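Local coordinates for bartonella effector protein (Bep) substrate of VirB T4SS (PDB 4YK1), which probably transfers AMP from ATP to tyrosine and threonine side chains when whole, and is represented here by its BID domain, found in VirB type IV secretion substrates, at residues A[26-31]-A[118-123]; A[44-49]-A[85-90]; A[57-62]-A[111-116]; A[75-80]-A[105-110]. All blocks are in the same frame, centred on the assembly; numbering follows the deposited sequence.

Contact 1: A[26-31]-A[118-123]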
loop_
_atom_site.group_PDB
_atom_site.type_symbol
_atom_site.label_atom_id
_atom_site.label_comp_id
_atom_site.label_asym_id
_atom_site.label_seq_id
_atom_site.Cartn_x
_atom_site.Cartn_y
_atom_site.Cartn_z
ATOM N N GLU A 26 6.488 -8.561 -6.084
ATOM C CA GLU A 26 7.769 -8.067 -6.570
ATOM C C GLU A 26 7.566 -6.826 -7.438
ATOM O O GLU A 26 8.310 -5.849 -7.318
ATOM C CB GLU A 26 8.512 -9.159 -7.352
ATOM N N LYS A 27 6.550 -6.862 -8.298
ATOM C CA LYS A 27 6.229 -5.717 -9.147
ATOM C C LYS A 27 5.773 -4.512 -8.328
ATOM O O LYS A 27 6.114 -3.369 -8.647
ATOM C CB LYS A 27 5.140 -6.077 -10.153
ATOM C CG LYS A 27 4.811 -4.959 -11.146
ATOM C CD LYS A 27 5.687 -5.052 -12.392
ATOM C CE LYS A 27 5.212 -4.096 -13.479
ATOM N NZ LYS A 27 6.013 -4.239 -14.730
ATOM N N ILE A 28 4.984 -4.759 -7.289
ATOM C CA ILE A 28 4.540 -3.662 -6.425
ATOM C C ILE A 28 5.754 -3.007 -5.787
ATOM O O ILE A 28 5.953 -1.797 -5.897
ATOM C CB ILE A 28 3.548 -4.147 -5.359
ATOM C CG1 ILE A 28 2.240 -4.571 -6.027
ATOM C CG2 ILE A 28 3.300 -3.046 -4.298
ATOM C CD1 ILE A 28 1.293 -5.311 -5.125
ATOM N N GLU A 29 6.584 -3.821 -5.144
ATOM C CA GLU A 29 7.722 -3.313 -4.384
ATOM C C GLU A 29 8.745 -2.585 -5.250
ATOM O O GLU A 29 9.465 -1.717 -4.765
ATOM C CB GLU A 29 8.414 -4.455 -3.637
ATOM C CG GLU A 29 7.614 -5.012 -2.473
ATOM C CD GLU A 29 8.322 -6.173 -1.793
ATOM O OE1 GLU A 29 9.446 -6.517 -2.215
ATOM O OE2 GLU A 29 7.753 -6.747 -0.844
ATOM N N ASN A 30 8.820 -2.929 -6.529
ATOM C CA ASN A 30 9.804 -2.293 -7.391
ATOM C C ASN A 30 9.237 -1.084 -8.121
ATOM O O ASN A 30 9.965 -0.398 -8.835
ATOM C CB ASN A 30 10.369 -3.303 -8.397
ATOM C CG ASN A 30 11.113 -4.446 -7.720
ATOM O OD1 ASN A 30 12.111 -4.233 -7.031
ATOM N ND2 ASN A 30 10.631 -5.666 -7.920
ATOM N N ASP A 31 7.948 -0.807 -7.944
ATOM C CA ASP A 31 7.355 0.349 -8.612
ATOM C C ASP A 31 7.894 1.638 -8.001
ATOM O O ASP A 31 7.948 1.784 -6.781
ATOM C CB ASP A 31 5.828 0.319 -8.532
ATOM C CG ASP A 31 5.193 1.517 -9.210
ATOM O OD1 ASP A 31 5.090 2.583 -8.562
ATOM O OD2 ASP A 31 4.809 1.409 -10.393
ATOM N N ASP A 118 -4.450 2.984 -3.386
ATOM C CA ASP A 118 -4.958 3.175 -4.754
ATOM C C ASP A 118 -3.906 2.775 -5.790
ATOM O O ASP A 118 -4.230 2.178 -6.819
ATOM C CB ASP A 118 -5.381 4.627 -4.981
ATOM C CG ASP A 118 -5.829 4.897 -6.418
ATOM O OD1 ASP A 118 -7.030 4.719 -6.691
ATOM O OD2 ASP A 118 -4.988 5.286 -7.269
ATOM N N LYS A 119 -2.649 3.125 -5.527
ATOM C CA LYS A 119 -1.561 2.778 -6.442
ATOM C C LYS A 119 -1.404 1.266 -6.507
ATOM O O LYS A 119 -1.277 0.696 -7.589
ATOM C CB LYS A 119 -0.230 3.417 -6.017
ATOM C CG LYS A 119 -0.183 4.942 -6.100
ATOM C CD LYS A 119 1.138 5.497 -5.533
ATOM C CE LYS A 119 1.100 7.018 -5.333
ATOM N NZ LYS A 119 0.933 7.385 -3.882
ATOM N N VAL A 120 -1.399 0.617 -5.343
ATOM C CA VAL A 120 -1.296 -0.836 -5.291
ATOM C C VAL A 120 -2.411 -1.495 -6.109
ATOM O O VAL A 120 -2.164 -2.413 -6.882
ATOM C CB VAL A 120 -1.336 -1.346 -3.850
ATOM C CG1 VAL A 120 -1.481 -2.863 -3.848
ATOM C CG2 VAL A 120 -0.065 -0.929 -3.112
ATOM N N SER A 121 -3.636 -1.022 -5.914
ATOM C CA SER A 121 -4.799 -1.539 -6.611
ATOM C C SER A 121 -4.635 -1.474 -8.131
ATOM O O SER A 121 -4.923 -2.439 -8.837
ATOM C CB SER A 121 -6.043 -0.760 -6.190
ATOM O OG SER A 121 -7.196 -1.362 -6.739
ATOM N N ASN A 122 -4.157 -0.341 -8.629
ATOM C CA ASN A 122 -3.925 -0.191 -10.062
ATOM C C ASN A 122 -2.808 -1.097 -10.575
ATOM O O ASN A 122 -2.910 -1.634 -11.667
ATOM C CB ASN A 122 -3.602 1.261 -10.392
ATOM C CG ASN A 122 -4.813 2.152 -10.266
ATOM O OD1 ASN A 122 -5.926 1.735 -10.567
ATOM N ND2 ASN A 122 -4.608 3.367 -9.797
ATOM N N ILE A 123 -1.741 -1.249 -9.797
ATOM C CA ILE A 123 -0.622 -2.105 -10.187
ATOM C C ILE A 123 -1.090 -3.547 -10.312
ATOM O O ILE A 123 -0.797 -4.234 -11.299
ATOM C CB ILE A 123 0.536 -2.004 -9.182
ATOM C CG1 ILE A 123 1.182 -0.625 -9.256
ATOM C CG2 ILE A 123 1.592 -3.056 -9.481
ATOM C CD1 ILE A 123 2.226 -0.406 -8.210
#

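Contact 2: A[44-49]-A[85-90]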
loop_
_atom_site.group_PDB
_atom_site.type_symbol
_atom_site.label_atom_id
_atom_site.label_comp_id
_atom_site.label_asym_id
_atom_site.label_seq_id
_atom_site.Cartn_x
_atom_site.Cartn_y
_atom_site.Cartn_z
ATOM N N LEU A 44 6.761 10.175 7.691
ATOM C CA LEU A 44 5.615 10.580 8.494
ATOM C C LEU A 44 5.520 9.751 9.768
ATOM O O LEU A 44 5.349 10.302 10.852
ATOM C CB LEU A 44 4.318 10.447 7.688
ATOM C CG LEU A 44 4.126 11.590 6.690
ATOM C CD1 LEU A 44 3.040 11.228 5.654
ATOM C CD2 LEU A 44 3.762 12.859 7.459
ATOM N N SER A 45 5.634 8.432 9.634
ATOM C CA SER A 45 5.574 7.537 10.795
ATOM C C SER A 45 6.633 7.886 11.836
ATOM O O SER A 45 6.383 7.808 13.038
ATOM C CB SER A 45 5.727 6.070 10.362
ATOM O OG SER A 45 4.600 5.658 9.590
ATOM N N LYS A 46 7.815 8.282 11.381
ATOM C CA LYS A 46 8.856 8.710 12.309
ATOM C C LYS A 46 8.448 10.012 13.009
ATOM O O LYS A 46 8.565 10.143 14.235
ATOM C CB LYS A 46 10.188 8.874 11.569
ATOM C CG LYS A 46 11.252 9.648 12.345
ATOM C CD LYS A 46 11.731 8.881 13.556
ATOM C CE LYS A 46 12.840 9.640 14.280
ATOM N NZ LYS A 46 13.155 9.005 15.581
ATOM N N LEU A 47 7.934 10.965 12.237
ATOM C CA LEU A 47 7.475 12.244 12.792
ATOM C C LEU A 47 6.357 12.106 13.814
ATOM O O LEU A 47 6.315 12.825 14.817
ATOM C CB LEU A 47 6.987 13.161 11.669
ATOM C CG LEU A 47 8.101 13.809 10.848
ATOM C CD1 LEU A 47 7.502 14.622 9.712
ATOM C CD2 LEU A 47 8.976 14.676 11.751
ATOM N N ILE A 48 5.422 11.202 13.535
ATOM C CA ILE A 48 4.208 11.114 14.316
ATOM C C ILE A 48 4.391 10.182 15.513
ATOM O O ILE A 48 3.978 10.505 16.625
ATOM C CB ILE A 48 3.020 10.639 13.452
ATOM C CG1 ILE A 48 2.763 11.614 12.303
ATOM C CG2 ILE A 48 1.757 10.493 14.311
ATOM C CD1 ILE A 48 1.944 10.999 11.191
ATOM N N TYR A 49 5.003 9.025 15.268
ATOM C CA TYR A 49 5.006 7.934 16.233
ATOM C C TYR A 49 6.409 7.589 16.718
ATOM O O TYR A 49 6.564 6.684 17.537
ATOM C CB TYR A 49 4.357 6.684 15.619
ATOM C CG TYR A 49 2.907 6.865 15.217
ATOM C CD1 TYR A 49 1.916 7.006 16.176
ATOM C CD2 TYR A 49 2.534 6.896 13.880
ATOM C CE1 TYR A 49 0.600 7.183 15.826
ATOM C CE2 TYR A 49 1.211 7.062 13.511
ATOM C CZ TYR A 49 0.255 7.208 14.492
ATOM O OH TYR A 49 -1.061 7.376 14.145
ATOM N N ARG A 85 1.428 5.984 20.680
ATOM C CA ARG A 85 1.587 7.310 21.259
ATOM C C ARG A 85 2.190 8.294 20.267
ATOM O O ARG A 85 3.154 7.976 19.557
ATOM C CB ARG A 85 2.459 7.199 22.514
ATOM C CG ARG A 85 2.706 8.469 23.253
ATOM C CD ARG A 85 3.429 8.134 24.553
ATOM N NE ARG A 85 4.169 9.268 25.091
ATOM C CZ ARG A 85 4.292 9.526 26.388
ATOM N NH1 ARG A 85 3.719 8.726 27.282
ATOM N NH2 ARG A 85 4.985 10.582 26.792
ATOM N N LEU A 86 1.605 9.484 20.224
ATOM C CA LEU A 86 2.060 10.567 19.349
ATOM C C LEU A 86 3.231 11.312 19.944
ATOM O O LEU A 86 3.324 11.461 21.156
ATOM C CB LEU A 86 0.921 11.565 19.085
ATOM C CG LEU A 86 0.040 11.335 17.864
ATOM C CD1 LEU A 86 -0.546 9.946 17.884
ATOM C CD2 LEU A 86 -1.045 12.409 17.802
ATOM N N LYS A 87 4.110 11.804 19.077
ATOM C CA LYS A 87 5.288 12.533 19.510
ATOM C C LYS A 87 4.875 13.935 19.970
ATOM O O LYS A 87 3.994 14.560 19.365
ATOM C CB LYS A 87 6.294 12.591 18.358
ATOM C CG LYS A 87 7.740 12.693 18.743
ATOM C CD LYS A 87 8.590 12.247 17.554
ATOM C CE LYS A 87 10.034 12.642 17.705
ATOM N NZ LYS A 87 10.771 12.247 16.467
ATOM N N GLY A 88 5.502 14.429 21.033
ATOM C CA GLY A 88 5.179 15.746 21.558
ATOM C C GLY A 88 4.546 15.649 22.931
ATOM O O GLY A 88 3.854 14.687 23.237
ATOM N N ARG A 89 4.780 16.643 23.776
ATOM C CA ARG A 89 4.282 16.555 25.140
ATOM C C ARG A 89 2.837 17.008 25.271
ATOM O O ARG A 89 2.340 17.882 24.550
ATOM C CB ARG A 89 5.177 17.361 26.075
ATOM C CG ARG A 89 6.592 16.804 26.139
ATOM C CD ARG A 89 7.522 17.731 26.904
ATOM N NE ARG A 89 7.163 17.881 28.318
ATOM C CZ ARG A 89 6.792 19.033 28.881
ATOM N NH1 ARG A 89 6.687 20.142 28.154
ATOM N NH2 ARG A 89 6.507 19.077 30.174
ATOM N N LYS A 90 2.176 16.406 26.241
ATOM C CA LYS A 90 0.773 16.617 26.487
ATOM C C LYS A 90 0.552 16.318 27.978
ATOM O O LYS A 90 1.057 15.317 28.491
ATOM C CB LYS A 90 -0.049 15.700 25.580
ATOM C CG LYS A 90 -1.533 15.666 25.838
ATOM C CD LYS A 90 -2.169 14.520 25.060
ATOM C CE LYS A 90 -3.543 14.170 25.622
ATOM N NZ LYS A 90 -4.122 12.970 24.950
HETATM O O HOH W 1 4.447 5.749 19.164
#

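Contact 3: A[57-62]-A[111-116]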
loop_
_atom_site.group_PDB
_atom_site.type_symbol
_atom_site.label_atom_id
_atom_site.label_comp_id
_atom_site.label_asym_id
_atom_site.label_seq_id
_atom_site.Cartn_x
_atom_site.Cartn_y
_atom_site.Cartn_z
ATOM N N GLN A 57 3.838 -3.910 9.029
ATOM C CA GLN A 57 2.918 -5.035 8.847
ATOM C C GLN A 57 1.697 -4.648 8.009
ATOM O O GLN A 57 1.231 -5.416 7.166
ATOM C CB GLN A 57 2.477 -5.568 10.211
ATOM C CG GLN A 57 2.025 -6.994 10.193
ATOM C CD GLN A 57 1.938 -7.583 11.576
ATOM O OE1 GLN A 57 1.835 -6.860 12.565
ATOM N NE2 GLN A 57 1.997 -8.905 11.659
ATOM N N ASP A 58 1.176 -3.451 8.243
ATOM C CA ASP A 58 0.047 -2.959 7.454
ATOM C C ASP A 58 0.368 -2.829 5.958
ATOM O O ASP A 58 -0.477 -3.095 5.108
ATOM C CB ASP A 58 -0.405 -1.606 7.983
ATOM C CG ASP A 58 -0.680 -1.640 9.468
ATOM O OD1 ASP A 58 -1.725 -2.174 9.849
ATOM O OD2 ASP A 58 0.168 -1.166 10.251
ATOM N N ILE A 59 1.575 -2.378 5.643
ATOM C CA ILE A 59 1.975 -2.198 4.245
ATOM C C ILE A 59 1.976 -3.551 3.521
ATOM O O ILE A 59 1.514 -3.665 2.371
ATOM C CB ILE A 59 3.349 -1.510 4.163
ATOM C CG1 ILE A 59 3.248 -0.086 4.715
ATOM C CG2 ILE A 59 3.873 -1.504 2.727
ATOM C CD1 ILE A 59 2.308 0.803 3.889
ATOM N N SER A 60 2.503 -4.574 4.191
ATOM C CA SER A 60 2.495 -5.927 3.624
ATOM C C SER A 60 1.082 -6.411 3.323
ATOM O O SER A 60 0.844 -7.017 2.285
ATOM C CB SER A 60 3.178 -6.913 4.567
ATOM O OG SER A 60 4.483 -6.469 4.861
ATOM N N HIS A 61 0.142 -6.133 4.223
ATOM C CA HIS A 61 -1.242 -6.553 4.011
ATOM C C HIS A 61 -1.916 -5.742 2.904
ATOM O O HIS A 61 -2.706 -6.270 2.126
ATOM C CB HIS A 61 -2.042 -6.430 5.303
ATOM N N ILE A 62 -1.614 -4.452 2.838
ATOM C CA ILE A 62 -2.169 -3.614 1.787
ATOM C C ILE A 62 -1.632 -4.052 0.421
ATOM O O ILE A 62 -2.369 -4.069 -0.566
ATOM C CB ILE A 62 -1.870 -2.146 2.059
ATOM C CG1 ILE A 62 -2.669 -1.683 3.284
ATOM C CG2 ILE A 62 -2.213 -1.291 0.860
ATOM C CD1 ILE A 62 -2.139 -0.412 3.889
ATOM N N ASN A 111 -4.012 10.257 4.608
ATOM C CA ASN A 111 -4.169 10.529 3.177
ATOM C C ASN A 111 -3.167 9.729 2.324
ATOM O O ASN A 111 -3.519 9.160 1.282
ATOM C CB ASN A 111 -4.007 12.026 2.942
ATOM C CG ASN A 111 -4.419 12.448 1.546
ATOM O OD1 ASN A 111 -3.658 13.095 0.835
ATOM N ND2 ASN A 111 -5.620 12.088 1.155
ATOM N N GLU A 112 -1.918 9.664 2.783
ATOM C CA GLU A 112 -0.869 8.965 2.025
ATOM C C GLU A 112 -1.129 7.457 1.971
ATOM O O GLU A 112 -0.921 6.825 0.944
ATOM C CB GLU A 112 0.512 9.247 2.633
ATOM C CG GLU A 112 1.673 8.792 1.765
ATOM C CD GLU A 112 1.715 9.499 0.416
ATOM O OE1 GLU A 112 1.349 10.701 0.339
ATOM O OE2 GLU A 112 2.105 8.840 -0.572
ATOM N N ILE A 113 -1.596 6.883 3.074
ATOM C CA ILE A 113 -2.009 5.474 3.096
ATOM C C ILE A 113 -3.138 5.227 2.080
ATOM O O ILE A 113 -3.128 4.229 1.362
ATOM C CB ILE A 113 -2.462 5.046 4.498
ATOM C CG1 ILE A 113 -1.264 5.009 5.474
ATOM C CG2 ILE A 113 -3.157 3.674 4.447
ATOM C CD1 ILE A 113 -0.262 3.925 5.147
ATOM N N PHE A 114 -4.125 6.119 2.039
ATOM C CA PHE A 114 -5.207 5.972 1.063
ATOM C C PHE A 114 -4.636 6.003 -0.357
ATOM O O PHE A 114 -4.995 5.184 -1.206
ATOM C CB PHE A 114 -6.265 7.067 1.211
ATOM C CG PHE A 114 -7.433 6.872 0.289
ATOM C CD1 PHE A 114 -8.495 6.065 0.663
ATOM C CD2 PHE A 114 -7.441 7.454 -0.979
ATOM C CE1 PHE A 114 -9.565 5.858 -0.198
ATOM C CE2 PHE A 114 -8.503 7.240 -1.853
ATOM C CZ PHE A 114 -9.567 6.445 -1.463
ATOM N N ASN A 115 -3.757 6.960 -0.623
ATOM C CA ASN A 115 -3.188 7.076 -1.971
ATOM C C ASN A 115 -2.298 5.886 -2.326
ATOM O O ASN A 115 -2.291 5.421 -3.468
ATOM C CB ASN A 115 -2.402 8.379 -2.107
ATOM C CG ASN A 115 -3.302 9.589 -2.087
ATOM O OD1 ASN A 115 -4.516 9.466 -2.263
ATOM N ND2 ASN A 115 -2.722 10.763 -1.890
ATOM N N TYR A 116 -1.542 5.403 -1.342
ATOM C CA TYR A 116 -0.705 4.224 -1.514
ATOM C C TYR A 116 -1.558 3.026 -1.931
ATOM O O TYR A 116 -1.204 2.289 -2.856
ATOM C CB TYR A 116 0.066 3.915 -0.220
ATOM C CG TYR A 116 0.982 2.705 -0.319
ATOM C CD1 TYR A 116 0.490 1.416 -0.121
ATOM C CD2 TYR A 116 2.344 2.854 -0.606
ATOM C CE1 TYR A 116 1.319 0.308 -0.207
ATOM C CE2 TYR A 116 3.186 1.743 -0.694
ATOM C CZ TYR A 116 2.659 0.478 -0.506
ATOM O OH TYR A 116 3.465 -0.630 -0.582
#

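Contact 4: A[75-80]-A[105-110]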
loop_
_atom_site.group_PDB
_atom_site.type_symbol
_atom_site.label_atom_id
_atom_site.label_comp_id
_atom_site.label_asym_id
_atom_site.label_seq_id
_atom_site.Cartn_x
_atom_site.Cartn_y
_atom_site.Cartn_z
ATOM N N ARG A 75 -9.217 4.649 9.992
ATOM C CA ARG A 75 -8.983 4.411 11.410
ATOM C C ARG A 75 -7.951 5.378 11.960
ATOM O O ARG A 75 -8.091 5.865 13.079
ATOM C CB ARG A 75 -8.562 2.959 11.632
ATOM C CG ARG A 75 -9.752 1.995 11.448
ATOM C CD ARG A 75 -9.351 0.545 11.618
ATOM N NE ARG A 75 -10.469 -0.355 11.333
ATOM C CZ ARG A 75 -10.365 -1.677 11.307
ATOM N NH1 ARG A 75 -9.198 -2.260 11.571
ATOM N NH2 ARG A 75 -11.424 -2.417 11.032
ATOM N N ILE A 76 -6.934 5.683 11.159
ATOM C CA ILE A 76 -5.886 6.615 11.569
ATOM C C ILE A 76 -6.475 7.989 11.799
ATOM O O ILE A 76 -6.171 8.656 12.776
ATOM C CB ILE A 76 -4.761 6.691 10.528
ATOM C CG1 ILE A 76 -3.968 5.389 10.500
ATOM C CG2 ILE A 76 -3.836 7.915 10.797
ATOM C CD1 ILE A 76 -2.986 5.333 9.314
ATOM N N ILE A 77 -7.340 8.420 10.900
ATOM C CA ILE A 77 -7.889 9.745 11.050
ATOM C C ILE A 77 -8.959 9.734 12.149
ATOM O O ILE A 77 -9.107 10.728 12.864
ATOM C CB ILE A 77 -8.391 10.286 9.692
ATOM C CG1 ILE A 77 -8.468 11.807 9.720
ATOM C CG2 ILE A 77 -9.708 9.683 9.306
ATOM C CD1 ILE A 77 -7.977 12.447 8.448
ATOM N N ASN A 78 -9.658 8.614 12.336
ATOM C CA ASN A 78 -10.638 8.514 13.428
ATOM C C ASN A 78 -9.952 8.707 14.786
ATOM O O ASN A 78 -10.511 9.323 15.675
ATOM C CB ASN A 78 -11.350 7.162 13.464
ATOM C CG ASN A 78 -12.365 6.975 12.371
ATOM O OD1 ASN A 78 -12.819 7.925 11.738
ATOM N ND2 ASN A 78 -12.773 5.720 12.176
ATOM N N SER A 79 -8.759 8.135 14.953
ATOM C CA SER A 79 -8.010 8.280 16.210
ATOM C C SER A 79 -6.555 7.905 15.991
ATOM O O SER A 79 -6.175 6.732 16.066
ATOM C CB SER A 79 -8.634 7.419 17.325
ATOM O OG SER A 79 -8.020 7.698 18.583
ATOM N N PRO A 80 -5.725 8.908 15.687
ATOM C CA PRO A 80 -4.317 8.671 15.382
ATOM C C PRO A 80 -3.604 7.905 16.496
ATOM O O PRO A 80 -2.742 7.079 16.222
ATOM C CB PRO A 80 -3.756 10.091 15.235
ATOM C CG PRO A 80 -4.932 10.874 14.718
ATOM C CD PRO A 80 -6.106 10.322 15.513
ATOM N N ASN A 105 0.034 15.922 11.199
ATOM C CA ASN A 105 0.757 15.017 10.317
ATOM C C ASN A 105 0.051 13.653 10.179
ATOM O O ASN A 105 0.174 13.008 9.145
ATOM C CB ASN A 105 2.194 14.801 10.807
ATOM C CG ASN A 105 3.146 15.885 10.331
ATOM O OD1 ASN A 105 3.022 16.391 9.216
ATOM N ND2 ASN A 105 4.112 16.231 11.172
ATOM N N ALA A 106 -0.660 13.204 11.218
ATOM C CA ALA A 106 -1.414 11.948 11.123
ATOM C C ALA A 106 -2.468 12.011 10.027
ATOM O O ALA A 106 -2.728 11.004 9.362
ATOM C CB ALA A 106 -2.068 11.596 12.463
ATOM N N LYS A 107 -3.083 13.185 9.833
ATOM C CA LYS A 107 -4.035 13.360 8.727
ATOM C C LYS A 107 -3.359 13.199 7.369
ATOM O O LYS A 107 -3.940 12.636 6.427
ATOM C CB LYS A 107 -4.718 14.735 8.789
ATOM C CG LYS A 107 -5.527 14.955 10.060
ATOM C CD LYS A 107 -6.346 16.221 9.963
ATOM C CE LYS A 107 -7.398 16.272 11.052
ATOM N NZ LYS A 107 -6.767 16.490 12.364
ATOM N N ILE A 108 -2.146 13.734 7.262
ATOM C CA ILE A 108 -1.371 13.621 6.035
ATOM C C ILE A 108 -0.991 12.152 5.822
ATOM O O ILE A 108 -1.029 11.629 4.702
ATOM C CB ILE A 108 -0.121 14.522 6.086
ATOM C CG1 ILE A 108 -0.539 15.994 6.190
ATOM C CG2 ILE A 108 0.738 14.318 4.819
ATOM C CD1 ILE A 108 0.623 16.940 6.489
ATOM N N LEU A 109 -0.631 11.487 6.913
ATOM C CA LEU A 109 -0.310 10.069 6.848
ATOM C C LEU A 109 -1.519 9.253 6.395
ATOM O O LEU A 109 -1.404 8.361 5.546
ATOM C CB LEU A 109 0.195 9.584 8.211
ATOM C CG LEU A 109 0.460 8.076 8.323
ATOM C CD1 LEU A 109 1.485 7.576 7.281
ATOM C CD2 LEU A 109 0.889 7.691 9.754
ATOM N N SER A 110 -2.680 9.554 6.972
ATOM C CA SER A 110 -3.916 8.877 6.588
ATOM C C SER A 110 -4.150 9.029 5.097
ATOM O O SER A 110 -4.441 8.060 4.398
ATOM C CB SER A 110 -5.118 9.436 7.360
ATOM O OG SER A 110 -6.339 8.995 6.771
#

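Contact 1: A[26-31]-A[118-123]
Val120 is the first residue of 118-123 to reach the other helix. Its CG1 lies 3.9 Å from Ile28 CD1, and its CG2 is 4.1 Å from Ile28 CG2. The two side chains meet at about a right angle, and each branch of the valine has a different methyl of the isoleucine as its neighbour. Asn63 of helix 56-64 touches both side chains.

One helical turn further on, Ile123 points at 26-31 and divides its two branches between different partners. The short CG2 branch packs 3.8 Å from Ile28 CG1 and 4.1 Å from Lys27 CG. The lysine gives only its aliphatic base here, because a bend at chi2 (90°) leads the amino group away. The other branch is extended and brings Ile123 CD1 to 3.7 Å from Asp31 CG, a methyl against a carboxylate carbon. That carboxylate is occupied by the chain beyond: its OD1 accepts the backbone N-H of Ile34 and so caps the start of helix 32-49. Ile34 in turn touches Val120 and Ile123.

No hydrogen bond spans the two segments, whose axes pass 10.2 Å apart at 135°. The pattern is that of obliquely antiparallel helices packed through branched aliphatic residues, here the short helix 21-30 against the long helix 97-140 of the BID four-helix bundle.

Contact 2: A[44-49]-A[85-90]
Lys87 and Tyr49 bury the most surface here, and both work around the C-terminal end of helix 32-49. The backbone N of Lys87 donates to Ile48 O at 2.8 Å, with 148° at the hydrogen and the donor tilted 25° from the carbonyl plane. The same oxygen takes a CA-H...O contact from Leu86 CA at 3.3 Å. From this bond the extended side chain of Lys87 runs back past the carbonyls of the last turn, its CB 3.5 Å from Leu47 O and its NZ 3.8 Å from Lys46 O. These dipoles probably favour the ammonium group. The amine of Lys46 lies only 4.1 Å away, NZ to NZ, but Asn50 OD1 accepts a hydrogen bond from each, which should ease the repulsion.

On the Tyr49 side, Leu86 CD1 comes to 3.6 Å from ring atom CE1, approaching obliquely, while Arg85 O lies at the ring edge near its plane. Ile48 CG2 sits over the centre of one ring face and also packs against Leu86 CG. A water donates to both Tyr49 O and Arg85 O, at 2.8 and 2.6 Å, and ties the helix end to the incoming chain.

The segment 85-90 thus leads from helix 67-78 to strand 90-91 across the end of helix 32-49. Helix 97-140 adjoins both partners: Asn105 and Leu109 touch Ile48, Glu103 touches Leu86, and Ser102 OG bonds to Lys87 O.

Contact 3: A[57-62]-A[111-116]
Ile59 lies opposite Ile113, and one turn later Ile62 lies opposite Tyr116, on two helical segments that run in roughly the same direction, 29° apart. Their axes come no nearer than 11.6 Å. The CA atoms are 8.7 Å apart for Ile59 and Ile113, and 8.6 Å for Ile62 and Tyr116, so the spacing hardly changes along the turn. Side chains alone bridge it, in buried packing of helix 56-64 against helix 97-140 in the core of the BID four-helix bundle.

Tyr116 spans the gap. It swings its ring away from its own backbone N and out toward 57-62, where the ring is met from two directions. Ile59 CD1 stands over one face, offset toward the rim, and Ile62 CG2 lies in plane at the edge, 3.9 Å from CD1 of the tyrosine. Ile59 CG2 comes to 3.4 Å from Tyr116 OH, the two side chains being at about a right angle.

Ile113 meets the two isoleucines instead. Both it and Ile59 fold their ends back at chi2 (-67° and -63°), and Ile59 CD1 and Ile113 CD1 are 4.2 Å apart. Ile113 CG2 also lies 4.2 Å from Ile62 CD1. Ile41 of helix 32-49 and Leu72 of helix 67-78 touch Ile113 as well, while Ile34 and Ser37 touch the tyrosine.

Every touching residue is buried and no polar bond crosses, so the two segments are held by apolar packing. The tyrosine hydroxyl, buried among methyl groups, has Asn63 OD1 just beyond 57-62 as its hydrogen-bond partner, which probably limits the movement of that end of the ring.

Contact 4: A[75-80]-A[105-110]
Ile76 and Ile77 lean from the end of helix 67-78 onto Ala106, Lys107 and Ser110 of helix 97-140, two helices of the BID four-helix bundle that run in broadly opposite directions. Small side chains on the long helix let the backbones come close: Ile76 and Ser110 have their CA atoms 5.8 Å apart.

Ile76 points at the long helix. Its CG2 branch packs against main chain as well as side chain, 3.6 Å from Ala106 O and 4.0 Å from Ser110 CB. Ile83 touches Ile76 too.

Ile77 starts off obliquely but turns its end inward. A chi1 of -158° sets CG1 across from the backbone N and carries the longer branch to the lysine, with Ile77 CD1 3.9 Å from Lys107 CG and the two side chains crossing at about a right angle. Only the aliphatic base of the lysine takes part; its NZ makes a weak hydrogen bond to Gln104 OE1.

Ser110 presents its CB to both isoleucines: Ser110 CB lies 4.1 Å from Ile77 CB as well. Its hydroxyl also lies beside Ile77, yet is spent on the bond from OG to Ser73 O, one turn back on helix 67-78. That bond adds a polar tie to the otherwise apolar approach of the two helices.

Past the helix end the chain turns, and Pro80 faces Ala106. Two atoms of the proline ring rest on one methyl: Ala106 CB lies 3.6 Å from Pro80 CB and 3.7 Å from Pro80 CG.

Contacts 1, 3 and 4 all use helix 97-140 and follow one another along it. The centres of contacts 1 and 3 are about 11 Å apart, and the centres of contacts 3 and 4 about 12 Å apart. Contact 3 lies nearest the middle of the chain and touches both others, Val120 CG1 packing 3.6 Å from Ile62 O and Ile113 CG1 4.2 Å from Ile76 CD1. Contact 2 joins contact 4 through a probable hydrogen bond of 2.7 Å between Tyr49 OH and Pro80 O, and through Ile48 CD1. Contacts 1 and 2 are furthest apart, their centres about 28 Å from each other. The AMPylation inferred for the whole protein probably belongs to its Fic domain, not this bundle.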